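Soluble lytic murein transglycosylase (Pseudomonas aeruginosa, PDB 5OHU) cleaves the glycan strands of peptidoglycan as a lytic transglycosylase, taking part in both exolytic and endolytic turnover of the cell wall. Local coordinates at residues E81-L86 with V116-P121; L61-A66 with T87-L92. One frame throughout, in Å; residues are numbered along the deposited sequence.

Contact 1: E81-L86 with V116-P121; sequences EVERFL and VNYYDP. With PO4 (phosphate ion), chain C.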
ATOM      1  N   GLU A  81      -1.226 -17.162 -35.570  1.00 22.89           N
ATOM      2  CA  GLU A  81      -0.771 -17.969 -34.445  1.00 28.62           C
ATOM      3  C   GLU A  81      -0.814 -17.176 -33.148  1.00 22.54           C
ATOM      4  O   GLU A  81      -1.289 -17.677 -32.127  1.00 27.10           O
ATOM      5  CB  GLU A  81       0.638 -18.497 -34.698  1.00 28.66           C
ATOM      6  CG  GLU A  81       1.049 -19.529 -33.673  1.00 35.63           C
ATOM      7  CD  GLU A  81       2.463 -20.053 -33.878  1.00 37.81           C
ATOM      8  OE1 GLU A  81       3.127 -19.632 -34.854  1.00 30.47           O
ATOM      9  OE2 GLU A  81       2.907 -20.880 -33.050  1.00 37.05           O
ATOM     10  N   VAL A  82      -0.320 -15.936 -33.164  1.00 22.91           N
ATOM     11  CA  VAL A  82      -0.304 -15.133 -31.939  1.00 21.41           C
ATOM     12  C   VAL A  82      -1.722 -14.870 -31.462  1.00 28.80           C
ATOM     13  O   VAL A  82      -2.039 -15.051 -30.283  1.00 21.27           O
ATOM     14  CB  VAL A  82       0.454 -13.811 -32.147  1.00 22.71           C
ATOM     15  CG1 VAL A  82       0.454 -12.999 -30.852  1.00 20.32           C
ATOM     16  CG2 VAL A  82       1.872 -14.071 -32.611  1.00 22.56           C
ATOM     17  N   GLU A  83      -2.590 -14.422 -32.372  1.00 21.32           N
ATOM     18  CA  GLU A  83      -3.977 -14.162 -32.007  1.00 26.32           C
ATOM     19  C   GLU A  83      -4.604 -15.401 -31.397  1.00 31.29           C
ATOM     20  O   GLU A  83      -5.281 -15.330 -30.359  1.00 21.72           O
ATOM     21  CB  GLU A  83      -4.761 -13.716 -33.235  1.00 21.36           C
ATOM     22  CG  GLU A  83      -4.472 -12.291 -33.644  1.00 20.81           C
ATOM     23  CD  GLU A  83      -5.062 -11.954 -34.993  1.00 30.70           C
ATOM     24  OE1 GLU A  83      -5.658 -12.860 -35.620  1.00 33.69           O
ATOM     25  OE2 GLU A  83      -4.928 -10.785 -35.430  1.00 36.28           O
ATOM     26  N   ARG A  84      -4.338 -16.552 -32.008  1.00 22.39           N
ATOM     27  CA  ARG A  84      -4.825 -17.815 -31.474  1.00 30.18           C
ATOM     28  C   ARG A  84      -4.308 -18.060 -30.061  1.00 26.58           C
ATOM     29  O   ARG A  84      -5.066 -18.481 -29.181  1.00 24.39           O
ATOM     30  CB  ARG A  84      -4.428 -18.951 -32.406  1.00 23.60           C
ATOM     31  CG  ARG A  84      -4.716 -20.323 -31.863  1.00 24.70           C
ATOM     32  CD  ARG A  84      -4.337 -21.354 -32.898  1.00 24.90           C
ATOM     33  NE  ARG A  84      -4.659 -22.683 -32.413  1.00 30.26           N
ATOM     34  CZ  ARG A  84      -3.792 -23.473 -31.795  1.00 35.53           C
ATOM     35  NH1 ARG A  84      -2.560 -23.027 -31.623  1.00 31.01           N
ATOM     36  NH2 ARG A  84      -4.156 -24.686 -31.362  1.00 38.91           N
ATOM     37  N   PHE A  85      -3.030 -17.785 -29.810  1.00 28.52           N
ATOM     38  CA  PHE A  85      -2.509 -18.002 -28.467  1.00 22.44           C
ATOM     39  C   PHE A  85      -3.143 -17.049 -27.458  1.00 27.72           C
ATOM     40  O   PHE A  85      -3.496 -17.455 -26.343  1.00 23.08           O
ATOM     41  CB  PHE A  85      -0.997 -17.850 -28.458  1.00 23.93           C
ATOM     42  CG  PHE A  85      -0.372 -18.284 -27.172  1.00 25.79           C
ATOM     43  CD1 PHE A  85      -0.200 -17.386 -26.129  1.00 25.58           C
ATOM     44  CD2 PHE A  85       0.013 -19.599 -26.994  1.00 28.14           C
ATOM     45  CE1 PHE A  85       0.373 -17.790 -24.928  1.00 30.67           C
ATOM     46  CE2 PHE A  85       0.592 -20.015 -25.815  1.00 34.63           C
ATOM     47  CZ  PHE A  85       0.771 -19.113 -24.775  1.00 34.79           C
ATOM     48  N   LEU A  86      -3.281 -15.772 -27.818  1.00 21.37           N
ATOM     49  CA  LEU A  86      -3.927 -14.837 -26.909  1.00 24.70           C
ATOM     50  C   LEU A  86      -5.412 -15.137 -26.760  1.00 35.55           C
ATOM     51  O   LEU A  86      -5.998 -14.868 -25.704  1.00 33.77           O
ATOM     52  CB  LEU A  86      -3.723 -13.405 -27.390  1.00 26.36           C
ATOM     53  CG  LEU A  86      -2.267 -12.961 -27.500  1.00 27.79           C
ATOM     54  CD1 LEU A  86      -2.207 -11.709 -28.341  1.00 22.90           C
ATOM     55  CD2 LEU A  86      -1.675 -12.707 -26.119  1.00 28.03           C
ATOM     56  N   VAL A 116      -4.657  -1.925 -32.952  1.00 17.67           N
ATOM     57  CA  VAL A 116      -5.795  -1.400 -32.206  1.00 19.06           C
ATOM     58  C   VAL A 116      -6.784  -2.487 -31.847  1.00 17.76           C
ATOM     59  O   VAL A 116      -7.540  -2.323 -30.887  1.00 18.79           O
ATOM     60  CB  VAL A 116      -6.549  -0.248 -32.907  1.00 19.05           C
ATOM     61  CG1 VAL A 116      -5.682   0.991 -32.985  1.00 21.29           C
ATOM     62  CG2 VAL A 116      -7.132  -0.652 -34.278  1.00 17.77           C
ATOM     63  N   ASN A 117      -6.810  -3.598 -32.571  1.00 18.15           N
ATOM     64  CA  ASN A 117      -7.706  -4.667 -32.158  1.00 18.51           C
ATOM     65  C   ASN A 117      -7.284  -5.236 -30.811  1.00 18.40           C
ATOM     66  O   ASN A 117      -8.119  -5.758 -30.070  1.00 18.57           O
ATOM     67  CB  ASN A 117      -7.742  -5.783 -33.206  1.00 18.98           C
ATOM     68  CG  ASN A 117      -8.596  -5.434 -34.405  1.00 37.30           C
ATOM     69  OD1 ASN A 117      -9.306  -4.426 -34.405  1.00 19.06           O
ATOM     70  ND2 ASN A 117      -8.551  -6.285 -35.432  1.00 19.61           N
ATOM     71  N   TYR A 118      -5.999  -5.154 -30.484  1.00 18.14           N
ATOM     72  CA  TYR A 118      -5.479  -5.788 -29.284  1.00 18.08           C
ATOM     73  C   TYR A 118      -4.923  -4.837 -28.246  1.00 17.60           C
ATOM     74  O   TYR A 118      -4.589  -5.299 -27.147  1.00 17.54           O
ATOM     75  CB  TYR A 118      -4.397  -6.815 -29.649  1.00 18.32           C
ATOM     76  CG  TYR A 118      -5.035  -8.035 -30.235  1.00 18.86           C
ATOM     77  CD1 TYR A 118      -5.508  -9.046 -29.421  1.00 19.15           C
ATOM     78  CD2 TYR A 118      -5.243  -8.131 -31.599  1.00 19.11           C
ATOM     79  CE1 TYR A 118      -6.128 -10.143 -29.955  1.00 19.69           C
ATOM     80  CE2 TYR A 118      -5.862  -9.218 -32.140  1.00 19.64           C
ATOM     81  CZ  TYR A 118      -6.294 -10.230 -31.315  1.00 19.93           C
ATOM     82  OH  TYR A 118      -6.918 -11.322 -31.858  1.00 25.45           O
ATOM     83  N   TYR A 119      -4.834  -3.538 -28.536  1.00 17.28           N
ATOM     84  CA  TYR A 119      -4.360  -2.587 -27.540  1.00 16.84           C
ATOM     85  C   TYR A 119      -5.328  -2.505 -26.364  1.00 17.90           C
ATOM     86  O   TYR A 119      -6.504  -2.181 -26.540  1.00 20.01           O
ATOM     87  CB  TYR A 119      -4.175  -1.207 -28.158  1.00 16.58           C
ATOM     88  CG  TYR A 119      -4.014  -0.145 -27.106  1.00 21.96           C
ATOM     89  CD1 TYR A 119      -2.933  -0.164 -26.246  1.00 25.04           C
ATOM     90  CD2 TYR A 119      -4.961   0.852 -26.945  1.00 23.26           C
ATOM     91  CE1 TYR A 119      -2.794   0.780 -25.257  1.00 23.12           C
ATOM     92  CE2 TYR A 119      -4.824   1.813 -25.955  1.00 24.93           C
ATOM     93  CZ  TYR A 119      -3.743   1.773 -25.117  1.00 18.68           C
ATOM     94  OH  TYR A 119      -3.588   2.733 -24.132  1.00 18.54           O
ATOM     95  N   ASP A 120      -4.815  -2.756 -25.165  1.00 24.58           N
ATOM     96  CA  ASP A 120      -5.595  -2.710 -23.928  1.00 16.53           C
ATOM     97  C   ASP A 120      -5.060  -1.630 -23.000  1.00 21.48           C
ATOM     98  O   ASP A 120      -3.994  -1.825 -22.387  1.00 19.76           O
ATOM     99  CB  ASP A 120      -5.548  -4.055 -23.205  1.00 16.78           C
ATOM    100  CG  ASP A 120      -6.539  -4.128 -22.034  1.00 27.30           C
ATOM    101  OD1 ASP A 120      -7.138  -3.086 -21.672  1.00 23.32           O
ATOM    102  OD2 ASP A 120      -6.764  -5.237 -21.519  1.00 21.90           O
ATOM    103  N   PRO A 121      -5.764  -0.514 -22.815  1.00 19.04           N
ATOM    104  CA  PRO A 121      -5.314   0.489 -21.833  1.00 19.88           C
ATOM    105  C   PRO A 121      -5.073  -0.087 -20.450  1.00 25.14           C
ATOM    106  O   PRO A 121      -4.195   0.400 -19.723  1.00 24.35           O
ATOM    107  CB  PRO A 121      -6.469   1.495 -21.800  1.00 21.46           C
ATOM    108  CG  PRO A 121      -7.188   1.329 -23.093  1.00 27.66           C
ATOM    109  CD  PRO A 121      -6.968  -0.095 -23.551  1.00 24.48           C
TER
HETATM  110  P   PO4 C 702      -7.637 -24.581 -31.449  1.00 40.44           P
HETATM  111  O1  PO4 C 702      -6.436 -24.998 -30.647  1.00 59.26           O
HETATM  112  O2  PO4 C 702      -7.478 -23.146 -31.863  1.00 41.01           O
HETATM  113  O3  PO4 C 702      -8.891 -24.748 -30.626  1.00 37.76           O
HETATM  114  O4  PO4 C 702      -7.681 -25.423 -32.690  1.00 35.38           O
HETATM  115  O   HOH W   1      -7.326  -8.987 -35.952  1.00 34.53           O

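Contact 2: L61-A66 with T87-L92; sequences LEPYLA and TEHGDL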
ATOM      1  N   LEU A  61       0.446 -27.281 -17.119  1.00 39.80           N
ATOM      2  CA  LEU A  61       1.560 -26.360 -17.331  1.00 37.85           C
ATOM      3  C   LEU A  61       1.959 -26.200 -18.800  1.00 39.47           C
ATOM      4  O   LEU A  61       2.800 -25.347 -19.109  1.00 35.70           O
ATOM      5  CB  LEU A  61       2.771 -26.822 -16.519  1.00 31.24           C
ATOM      6  CG  LEU A  61       2.561 -26.944 -15.008  1.00 34.13           C
ATOM      7  CD1 LEU A  61       3.901 -27.119 -14.333  1.00 30.84           C
ATOM      8  CD2 LEU A  61       1.823 -25.714 -14.455  1.00 35.71           C
ATOM      9  N   GLU A  62       1.382 -26.988 -19.704  1.00 38.79           N
ATOM     10  CA  GLU A  62       1.771 -26.934 -21.111  1.00 43.91           C
ATOM     11  C   GLU A  62       1.720 -25.537 -21.711  1.00 42.31           C
ATOM     12  O   GLU A  62       2.620 -25.208 -22.504  1.00 40.33           O
ATOM     13  CB  GLU A  62       0.898 -27.896 -21.933  1.00 52.12           C
ATOM     14  CG  GLU A  62       1.098 -27.805 -23.445  1.00 61.91           C
ATOM     15  CD  GLU A  62       2.401 -28.438 -23.928  1.00 66.79           C
ATOM     16  OE1 GLU A  62       3.306 -28.692 -23.102  1.00 65.78           O
ATOM     17  OE2 GLU A  62       2.516 -28.683 -25.148  1.00 65.18           O
ATOM     18  N   PRO A  63       0.742 -24.682 -21.398  1.00 34.46           N
ATOM     19  CA  PRO A  63       0.765 -23.330 -21.965  1.00 31.94           C
ATOM     20  C   PRO A  63       2.026 -22.546 -21.637  1.00 36.42           C
ATOM     21  O   PRO A  63       2.339 -21.595 -22.367  1.00 34.90           O
ATOM     22  CB  PRO A  63      -0.480 -22.675 -21.360  1.00 37.97           C
ATOM     23  CG  PRO A  63      -1.404 -23.803 -21.131  1.00 37.78           C
ATOM     24  CD  PRO A  63      -0.546 -24.960 -20.729  1.00 34.51           C
ATOM     25  N   TYR A  64       2.752 -22.902 -20.569  1.00 33.64           N
ATOM     26  CA  TYR A  64       3.999 -22.208 -20.257  1.00 28.10           C
ATOM     27  C   TYR A  64       5.089 -22.523 -21.281  1.00 23.84           C
ATOM     28  O   TYR A  64       5.857 -21.638 -21.669  1.00 36.32           O
ATOM     29  CB  TYR A  64       4.461 -22.555 -18.842  1.00 28.25           C
ATOM     30  CG  TYR A  64       3.810 -21.692 -17.772  1.00 28.79           C
ATOM     31  CD1 TYR A  64       2.454 -21.787 -17.513  1.00 31.45           C
ATOM     32  CD2 TYR A  64       4.552 -20.783 -17.035  1.00 29.90           C
ATOM     33  CE1 TYR A  64       1.850 -21.004 -16.558  1.00 38.62           C
ATOM     34  CE2 TYR A  64       3.957 -19.984 -16.062  1.00 33.13           C
ATOM     35  CZ  TYR A  64       2.599 -20.108 -15.829  1.00 39.82           C
ATOM     36  OH  TYR A  64       1.967 -19.347 -14.879  1.00 38.66           O
ATOM     37  N   LEU A  65       5.171 -23.770 -21.740  1.00 27.21           N
ATOM     38  CA  LEU A  65       6.149 -24.093 -22.778  1.00 35.22           C
ATOM     39  C   LEU A  65       5.762 -23.456 -24.103  1.00 36.51           C
ATOM     40  O   LEU A  65       6.599 -22.851 -24.782  1.00 40.44           O
ATOM     41  CB  LEU A  65       6.291 -25.602 -22.933  1.00 34.16           C
ATOM     42  CG  LEU A  65       6.726 -26.351 -21.670  1.00 39.46           C
ATOM     43  CD1 LEU A  65       6.896 -27.846 -21.975  1.00 42.11           C
ATOM     44  CD2 LEU A  65       8.012 -25.762 -21.100  1.00 40.36           C
ATOM     45  N   ALA A  66       4.495 -23.608 -24.496  1.00 31.92           N
ATOM     46  CA  ALA A  66       3.968 -22.873 -25.636  1.00 33.09           C
ATOM     47  C   ALA A  66       4.322 -21.395 -25.552  1.00 34.58           C
ATOM     48  O   ALA A  66       4.733 -20.786 -26.544  1.00 32.13           O
ATOM     49  CB  ALA A  66       2.452 -23.054 -25.710  1.00 30.45           C
ATOM     50  N   THR A  87      -6.025 -15.690 -27.808  1.00 36.79           N
ATOM     51  CA  THR A  87      -7.432 -16.062 -27.755  1.00 30.54           C
ATOM     52  C   THR A  87      -7.684 -17.160 -26.738  1.00 28.66           C
ATOM     53  O   THR A  87      -8.664 -17.106 -25.992  1.00 36.12           O
ATOM     54  CB  THR A  87      -7.895 -16.513 -29.139  1.00 27.86           C
ATOM     55  OG1 THR A  87      -7.964 -15.370 -29.989  1.00 34.25           O
ATOM     56  CG2 THR A  87      -9.258 -17.228 -29.090  1.00 24.90           C
ATOM     57  N   GLU A  88      -6.813 -18.159 -26.689  1.00 24.79           N
ATOM     58  CA  GLU A  88      -7.065 -19.363 -25.906  1.00 26.37           C
ATOM     59  C   GLU A  88      -6.289 -19.419 -24.602  1.00 30.43           C
ATOM     60  O   GLU A  88      -6.576 -20.280 -23.765  1.00 30.38           O
ATOM     61  CB  GLU A  88      -6.743 -20.590 -26.760  1.00 25.70           C
ATOM     62  CG  GLU A  88      -7.219 -20.366 -28.181  1.00 36.72           C
ATOM     63  CD  GLU A  88      -7.178 -21.585 -29.070  1.00 43.34           C
ATOM     64  OE1 GLU A  88      -8.030 -21.626 -29.981  1.00 47.23           O
ATOM     65  OE2 GLU A  88      -6.323 -22.486 -28.872  1.00 43.32           O
ATOM     66  N   HIS A  89      -5.332 -18.523 -24.397  1.00 32.84           N
ATOM     67  CA  HIS A  89      -4.496 -18.565 -23.206  1.00 22.25           C
ATOM     68  C   HIS A  89      -4.392 -17.189 -22.576  1.00 21.50           C
ATOM     69  O   HIS A  89      -3.353 -16.843 -22.014  1.00 25.02           O
ATOM     70  CB  HIS A  89      -3.108 -19.117 -23.536  1.00 24.90           C
ATOM     71  CG  HIS A  89      -3.131 -20.515 -24.045  1.00 39.06           C
ATOM     72  ND1 HIS A  89      -4.012 -21.463 -23.574  1.00 49.58           N
ATOM     73  CD2 HIS A  89      -2.395 -21.131 -24.998  1.00 49.90           C
ATOM     74  CE1 HIS A  89      -3.810 -22.608 -24.202  1.00 46.96           C
ATOM     75  NE2 HIS A  89      -2.833 -22.435 -25.073  1.00 48.40           N
ATOM     76  N   GLY A  90      -5.464 -16.393 -22.676  1.00 21.25           N
ATOM     77  CA  GLY A  90      -5.504 -15.057 -22.110  1.00 24.39           C
ATOM     78  C   GLY A  90      -5.436 -15.014 -20.599  1.00 29.14           C
ATOM     79  O   GLY A  90      -5.329 -13.920 -20.030  1.00 31.11           O
ATOM     80  N   ASP A  91      -5.485 -16.172 -19.944  1.00 28.84           N
ATOM     81  CA  ASP A  91      -5.499 -16.266 -18.492  1.00 35.39           C
ATOM     82  C   ASP A  91      -4.118 -16.470 -17.889  1.00 28.41           C
ATOM     83  O   ASP A  91      -3.991 -16.427 -16.660  1.00 34.30           O
ATOM     84  CB  ASP A  91      -6.410 -17.416 -18.043  1.00 29.84           C
ATOM     85  CG  ASP A  91      -5.883 -18.765 -18.474  1.00 38.89           C
ATOM     86  OD1 ASP A  91      -5.371 -18.863 -19.617  1.00 41.59           O
ATOM     87  OD2 ASP A  91      -5.970 -19.726 -17.675  1.00 44.99           O
ATOM     88  N   LEU A  92      -3.098 -16.710 -18.703  1.00 26.52           N
ATOM     89  CA  LEU A  92      -1.750 -16.828 -18.170  1.00 26.21           C
ATOM     90  C   LEU A  92      -1.360 -15.537 -17.456  1.00 28.37           C
ATOM     91  O   LEU A  92      -1.638 -14.437 -17.956  1.00 22.75           O
ATOM     92  CB  LEU A  92      -0.743 -17.135 -19.275  1.00 23.70           C
ATOM     93  CG  LEU A  92      -0.825 -18.537 -19.877  1.00 37.34           C
ATOM     94  CD1 LEU A  92       0.304 -18.760 -20.877  1.00 28.83           C
ATOM     95  CD2 LEU A  92      -0.791 -19.578 -18.772  1.00 36.56           C
TER

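Contact 1: E81-L86 with V116-P121
Glu-83, on helix 79-88, lays its side chain across the phenol end of Tyr-118. Its CB already lies 3.5 Å from Tyr-118 OH, and CG comes closer, to 3.2 Å from the same oxygen; Tyr-118 CZ lies 3.6 Å from Glu-83 CG. Because CG sits anti to the carbonyl carbon (chi1 -76°) and the chain runs extended from there, the glutamate crosses the tyrosine at about a right angle and carries its carboxylate past the ring. CD lies 4.0 Å from Tyr-118 CE2, and the carboxylate and ring planes are 23° apart. At the tip, OE2 accepts a hydrogen bond from a water 3.0 Å away, and that water in turn accepts one from Asn-117 ND2, bridging the two helices at the surface. This is helix packing in the all-helical superhelical part of an Slt70-like protein. Helix 95-108 lies beside both segments: Trp-102 meets the Tyr-118 ring edge-to-face and also touches Val-82. One turn on from Glu-83, Leu-86 adds an apolar touch, its CD1 lying 4.4 Å from Tyr-118 CD1. Arg-84, its CB directed away from 116-121, runs extended to a phosphate ion, probably from the crystallisation liquor, NE donating to O2 over 2.9 Å.

Contact 2: L61-A66 with T87-L92
Pro-63 stands over one face of the His-89 imidazole, in a CH-pi contact between the first turn of helix 62-72 and the bend that follows helix 79-88. Both helices belong to the N-terminal part of the all-helical superhelix of this Slt70-like protein. Proline and imidazole cross at about a right angle. Pro-63 CB lies 4.2 Å from the ring centroid and only 2° off the ring normal, while CG leans toward the rim, 4.1 Å from His-89 CE1. On the opposite face of the imidazole lies CB of its own neighbour Glu-88, so the ring is sandwiched between two aliphatic groups; Phe-85 meets it edge-to-face.

A type I turn from His-89 to Leu-92 brings the leucine back against the same proline. With CG anti to the carbonyl carbon (chi1 -71°), the branch of Leu-92 lies on the proline side, and both its methyls pack on Pro-63 CB. CD1 also lies 3.8 Å from Pro-63 O, and CD2 goes on to the Tyr-64 ring, which it approaches obliquely.

Tyr-64 starts out from its helix away from the turn, yet its ring swings back so that it and Leu-92 slide past each other in opposite directions. Its hydroxyl is hydrogen-bonded to Glu-428, and Phe-416 meets the ring edge-to-face, which ties this corner to helices 408-418 and 422-433, far along the chain. Asp-91 adds a salt bridge to Arg-412 from within the turn. The closest approach between the two segments is made by Tyr-64 CE1 and Leu-92 CD2, 3.7 Å apart.

From the N terminus, past helices 33-41 and 47-52, the chain enters helix 62-72, and contact 2 closes the 20-residue excursion that returns through helix 79-88 to the turn after it. Contact 1 begins before that excursion is complete, on helix 79-88 itself, and closes 29 residues later at the end of helix 112-118, after the chain has passed through helix 95-108. The segments therefore alternate, and the two closures cross rather than nest. Helix 79-88 is common to both, linking helix 62-72 to helix 112-118. Phe-85 joins the contacts directly: its CE2 lies 3.6 Å from Ala-66 CB, and its CZ also packs against Leu-92 CD1.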